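Local coordinates for protein cellulase (Clostridium cellulovorans, PDB 6UI3) that probably cleaves internal beta-1,4 linkages in cellulose and other plant polysaccharides such as xylan, this chain being the family 5 catalytic domain of a larger enzyme, at residues Glu126-Trp131 and Val177-Ala182; Ile150-His155 and Ile269-Ile274. One frame throughout, in Å; residues are numbered along the deposited sequence.

Contact 1. Residues Glu126-Trp131 and Val177-Ala182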
# COMPACT_ATOMS: atom_id res chain seq x y z
N GLU A 126 11.67 0.51 17.64
CA GLU A 126 11.77 -0.55 16.65
C GLU A 126 11.61 -0.01 15.24
O GLU A 126 12.38 -0.35 14.34
CB GLU A 126 10.77 -1.67 16.94
CG GLU A 126 10.86 -2.83 15.94
CD GLU A 126 9.92 -3.99 16.23
OE1 GLU A 126 9.23 -3.97 17.27
OE2 GLU A 126 9.88 -4.93 15.41
N GLY A 127 10.62 0.85 15.02
CA GLY A 127 10.44 1.42 13.69
C GLY A 127 11.64 2.23 13.24
O GLY A 127 12.01 2.21 12.06
N THR A 128 12.27 2.96 14.16
CA THR A 128 13.46 3.74 13.83
C THR A 128 14.60 2.81 13.41
O THR A 128 15.27 3.05 12.40
CB THR A 128 13.89 4.60 15.02
OG1 THR A 128 12.91 5.63 15.24
CG2 THR A 128 15.23 5.27 14.79
N ILE A 129 14.84 1.75 14.18
CA ILE A 129 15.95 0.85 13.89
C ILE A 129 15.72 0.11 12.58
O ILE A 129 16.64 -0.05 11.76
CB ILE A 129 16.18 -0.09 15.08
CG1 ILE A 129 16.69 0.71 16.28
CG2 ILE A 129 17.13 -1.22 14.71
CD1 ILE A 129 16.64 -0.04 17.59
N VAL A 130 14.48 -0.33 12.33
CA VAL A 130 14.15 -1.04 11.10
C VAL A 130 14.23 -0.10 9.90
O VAL A 130 14.87 -0.43 8.89
CB VAL A 130 12.77 -1.72 11.23
CG1 VAL A 130 12.28 -2.22 9.88
CG2 VAL A 130 12.83 -2.86 12.25
N TRP A 131 13.60 1.07 9.98
CA TRP A 131 13.65 2.00 8.86
C TRP A 131 15.05 2.51 8.58
O TRP A 131 15.39 2.76 7.42
CB TRP A 131 12.65 3.17 9.02
CG TRP A 131 11.33 2.79 8.44
CD1 TRP A 131 10.14 2.60 9.10
CD2 TRP A 131 11.09 2.49 7.07
NE1 TRP A 131 9.16 2.21 8.20
CE2 TRP A 131 9.73 2.12 6.95
CE3 TRP A 131 11.89 2.50 5.92
CZ2 TRP A 131 9.16 1.75 5.72
CZ3 TRP A 131 11.33 2.12 4.70
CH2 TRP A 131 9.97 1.75 4.62
N VAL A 177 9.75 9.75 9.44
CA VAL A 177 10.07 10.53 8.24
C VAL A 177 11.44 11.19 8.35
O VAL A 177 12.27 10.97 7.43
CB VAL A 177 8.91 11.49 7.90
CG1 VAL A 177 9.33 12.53 6.84
CG2 VAL A 177 7.69 10.68 7.44
N PRO A 178 11.77 11.94 9.40
CA PRO A 178 13.12 12.53 9.46
C PRO A 178 14.22 11.49 9.61
O PRO A 178 15.34 11.73 9.16
CB PRO A 178 13.06 13.52 10.63
CG PRO A 178 11.76 13.33 11.27
CD PRO A 178 10.86 12.56 10.38
N VAL A 179 13.95 10.35 10.25
CA VAL A 179 14.94 9.28 10.32
C VAL A 179 15.34 8.84 8.91
O VAL A 179 16.52 8.71 8.59
CB VAL A 179 14.40 8.10 11.15
CG1 VAL A 179 15.18 6.82 10.83
CG2 VAL A 179 14.46 8.42 12.62
N ILE A 180 14.35 8.64 8.04
CA ILE A 180 14.64 8.29 6.65
C ILE A 180 15.42 9.40 5.95
O ILE A 180 16.43 9.14 5.28
CB ILE A 180 13.33 7.95 5.90
CG1 ILE A 180 12.71 6.66 6.46
CG2 ILE A 180 13.57 7.83 4.39
CD1 ILE A 180 11.27 6.43 6.10
N ARG A 181 14.98 10.66 6.11
CA ARG A 181 15.64 11.76 5.41
C ARG A 181 17.12 11.85 5.79
O ARG A 181 17.98 12.12 4.94
CB ARG A 181 14.98 13.11 5.74
CG ARG A 181 13.52 13.27 5.36
CD ARG A 181 13.35 13.25 3.89
NE ARG A 181 11.95 13.39 3.50
CZ ARG A 181 11.43 12.82 2.43
NH1 ARG A 181 12.18 12.06 1.65
NH2 ARG A 181 10.15 12.99 2.15
N ALA A 182 17.44 11.64 7.07
CA ALA A 182 18.79 11.86 7.55
C ALA A 182 19.77 10.81 7.04
O ALA A 182 20.98 11.04 7.08
CB ALA A 182 18.79 11.90 9.08
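I180 and W131 meet across two neighbouring helices, and T128, one turn before W131, meets V179, the residue before I180: a small apolar contact made by methyls against a ring and against each other. The I180 chain is the one to follow. Its CB stays well clear of the W131 ring, at 5.6 Å from CE3, and its CG2 branch does not touch the ring either. CG1 turns toward the other helix and lies 4.3 Å from W131 CE3, and about as far from W131 CB. Since CG1 stands opposite the carbonyl carbon (chi1 -67°) and the chain then runs extended (chi2 163°), CD1 is carried forward to W131 CE3 at 4.0 Å. This methyl sits 3.9 Å above the indole plane, displaced toward the rim. The indole itself is anchored by NE1, which is hydrogen-bonded to the backbone O of T149, and its ring meets that of F147 at about 45°. In the second pair the side chains cross at about a right angle: T128 CG2 touches V179 CG2 at 3.9 Å, while V179 CG1 passes 4.1 Å from the backbone O of T128. T128 OG1 is turned back to its own helix, bonded to I124 O. The CA atoms of both pairs are 6.7 Å apart, a close approach. Helix 120-137 thus lies beside helix 163-182, which is kinked at P178; Y172 and I176 extend the apolar seam along W131, and I180 also leans on I192 of strand 192-195 in the barrel wall.

Contact 2. Residues Ile150-His155 and Ile269-Ile274. Unlike the reference sequence in segment 150-155: Q152 (reference Glu). Unlike the reference sequence in segment 269-274: Q271 (reference Glu).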
# COMPACT_ATOMS: atom_id res chain seq x y z
N ILE A 150 4.27 2.33 7.71
CA ILE A 150 3.63 1.24 8.45
C ILE A 150 2.31 0.96 7.72
O ILE A 150 1.65 1.89 7.28
CB ILE A 150 3.46 1.57 9.94
CG1 ILE A 150 2.85 0.39 10.72
CG2 ILE A 150 2.64 2.85 10.14
CD1 ILE A 150 3.70 -0.88 10.76
N ASN A 151 1.92 -0.30 7.60
CA ASN A 151 0.75 -0.68 6.79
C ASN A 151 -0.57 -0.20 7.38
O ASN A 151 -1.19 0.74 6.85
CB ASN A 151 0.79 -2.20 6.60
CG ASN A 151 -0.46 -2.72 5.97
OD1 ASN A 151 -0.87 -2.21 4.91
ND2 ASN A 151 -1.09 -3.70 6.58
N GLN A 152 -1.04 -0.84 8.45
CA GLN A 152 -2.36 -0.58 9.05
C GLN A 152 -2.20 -0.43 10.56
O GLN A 152 -2.61 -1.29 11.35
CB GLN A 152 -3.38 -1.65 8.65
CG GLN A 152 -3.81 -1.44 7.19
CD GLN A 152 -4.75 -2.45 6.60
OE1 GLN A 152 -5.30 -2.23 5.53
NE2 GLN A 152 -4.93 -3.55 7.27
N PRO A 153 -1.57 0.67 10.98
CA PRO A 153 -1.24 0.85 12.40
C PRO A 153 -2.49 0.97 13.26
O PRO A 153 -3.42 1.71 12.92
CB PRO A 153 -0.46 2.18 12.41
CG PRO A 153 -0.97 2.92 11.19
CD PRO A 153 -1.19 1.84 10.17
N ARG A 154 -2.48 0.29 14.40
CA ARG A 154 -3.67 0.25 15.23
C ARG A 154 -3.32 -0.25 16.62
O ARG A 154 -2.19 -0.69 16.88
CB ARG A 154 -4.75 -0.64 14.59
CG ARG A 154 -4.34 -2.08 14.43
CD ARG A 154 -5.40 -2.82 13.67
NE ARG A 154 -5.21 -4.24 13.45
CZ ARG A 154 -4.55 -4.75 12.43
NH1 ARG A 154 -3.93 -3.97 11.56
NH2 ARG A 154 -4.51 -6.07 12.28
N HIS A 155 -4.30 -0.20 17.50
CA HIS A 155 -4.26 -0.87 18.79
C HIS A 155 -5.04 -2.17 18.66
O HIS A 155 -6.26 -2.15 18.45
CB HIS A 155 -4.88 0.02 19.86
CG HIS A 155 -5.14 -0.68 21.16
ND1 HIS A 155 -4.16 -0.92 22.10
CD2 HIS A 155 -6.28 -1.20 21.68
CE1 HIS A 155 -4.68 -1.54 23.14
NE2 HIS A 155 -5.97 -1.73 22.91
N ILE A 269 -4.33 5.72 -2.76
CA ILE A 269 -5.15 4.59 -2.32
C ILE A 269 -4.28 3.34 -2.44
O ILE A 269 -4.26 2.66 -3.48
CB ILE A 269 -6.47 4.49 -3.10
CG1 ILE A 269 -7.25 5.81 -3.06
CG2 ILE A 269 -7.31 3.34 -2.56
CD1 ILE A 269 -7.65 6.27 -1.70
N GLY A 270 -3.54 3.07 -1.38
CA GLY A 270 -2.56 2.00 -1.39
C GLY A 270 -3.16 0.62 -1.43
O GLY A 270 -2.44 -0.34 -1.80
N GLN A 271 -4.43 0.47 -1.05
CA GLN A 271 -5.17 -0.78 -1.21
C GLN A 271 -6.63 -0.48 -1.48
O GLN A 271 -7.24 0.31 -0.77
CB GLN A 271 -5.14 -1.67 0.04
CG GLN A 271 -3.74 -2.07 0.49
CD GLN A 271 -3.70 -2.97 1.72
OE1 GLN A 271 -2.66 -3.14 2.35
NE2 GLN A 271 -4.83 -3.53 2.06
N PHE A 272 -7.19 -1.18 -2.47
CA PHE A 272 -8.63 -1.30 -2.65
C PHE A 272 -8.86 -2.58 -3.44
O PHE A 272 -7.93 -3.15 -4.02
CB PHE A 272 -9.25 -0.10 -3.40
CG PHE A 272 -9.21 -0.22 -4.91
CD1 PHE A 272 -8.01 -0.24 -5.59
CD2 PHE A 272 -10.38 -0.31 -5.65
CE1 PHE A 272 -7.98 -0.38 -6.96
CE2 PHE A 272 -10.34 -0.44 -7.03
CZ PHE A 272 -9.15 -0.46 -7.67
N ALA A 273 -10.11 -3.04 -3.46
CA ALA A 273 -10.55 -4.16 -4.28
C ALA A 273 -12.04 -4.35 -4.04
O ALA A 273 -12.62 -3.73 -3.14
CB ALA A 273 -9.81 -5.46 -3.96
N ILE A 274 -12.65 -5.22 -4.85
CA ILE A 274 -14.00 -5.72 -4.59
C ILE A 274 -13.95 -7.24 -4.71
O ILE A 274 -13.55 -7.78 -5.76
CB ILE A 274 -15.08 -5.09 -5.49
CG1 ILE A 274 -16.44 -5.78 -5.27
CG2 ILE A 274 -14.67 -5.07 -6.97
CD1 ILE A 274 -17.63 -5.02 -5.80
O HOH W 1 -3.08 -4.69 4.48
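At the C-terminal mouth of the (beta/alpha)8 barrel, Q152 and Q271 face each other: Q152 follows strand 145-148, the fourth, and Q271 belongs to strand 267-272, the seventh. Both are glutamines where the reference sequence has glutamate, at positions that, as in other family 5 enzymes, probably correspond to the acid/base and the nucleophile respectively. The two side chains approach from opposite directions with their amide planes 39° apart. Q152 OE1 comes to 3.7 Å from Q271 NE2, and Q152 CD lies 5.0 Å from Q271 CD. Beside them, the side chains of N151 and Q271 cross at about a right angle, yet their amide planes are only 20° apart; CG of N151, anti to the backbone N (chi1 171°), puts OD1 beside Q271 OE1. These two oxygens, 3.3 Å apart, are both acceptors and cannot bond to each other; R64 reconciles them, with NH2 on N151 OD1 and NH1 on Q271 OE1. Water 1 closes a second bridge: it accepts from N151 ND2 at 3.1 Å and donates to Q271 OE1 at 2.7 Å. Thus Q271 OE1 is gripped by both the arginine and the water, which should fix the rotation of its amide. Q112 OE1 holds N151 ND2 and the backbone N of Q152, while H222 ND1 is bonded to Q152 OE1. Behind, R154 NH1 makes a bent bond to Q152 O at 3.0 Å, and R154 also forms a salt bridge with E157. Probable acid/base and nucleophile positions opposing each other, with an asparagine directly before the first, match the clan GH-A pattern; with glutamates, as in the reference sequence, the arrangement would suit the retaining mechanism.

Overall arrangement
The two contacts illustrate the division of labour in a (beta/alpha)8 barrel, with packing outside and probable chemistry at the strand ends. Their segments alternate along the chain: 126-131, 150-155, 177-182, then 269-274. Contact 1 joins the helices that precede and follow strand 145-148, and the loop leaving that strand supplies one half of contact 2; the other half comes from strand 267-272, three places further round the sheet. The centres lie about 20 Å apart, and the nearest atoms about 5 Å, without touching. The centre of contact 1 is about 18 Å from the chain centre, that of contact 2 about 6 Å. The helices of contact 1 flank the strand whose loop brings N151 and Q152 to the cleft.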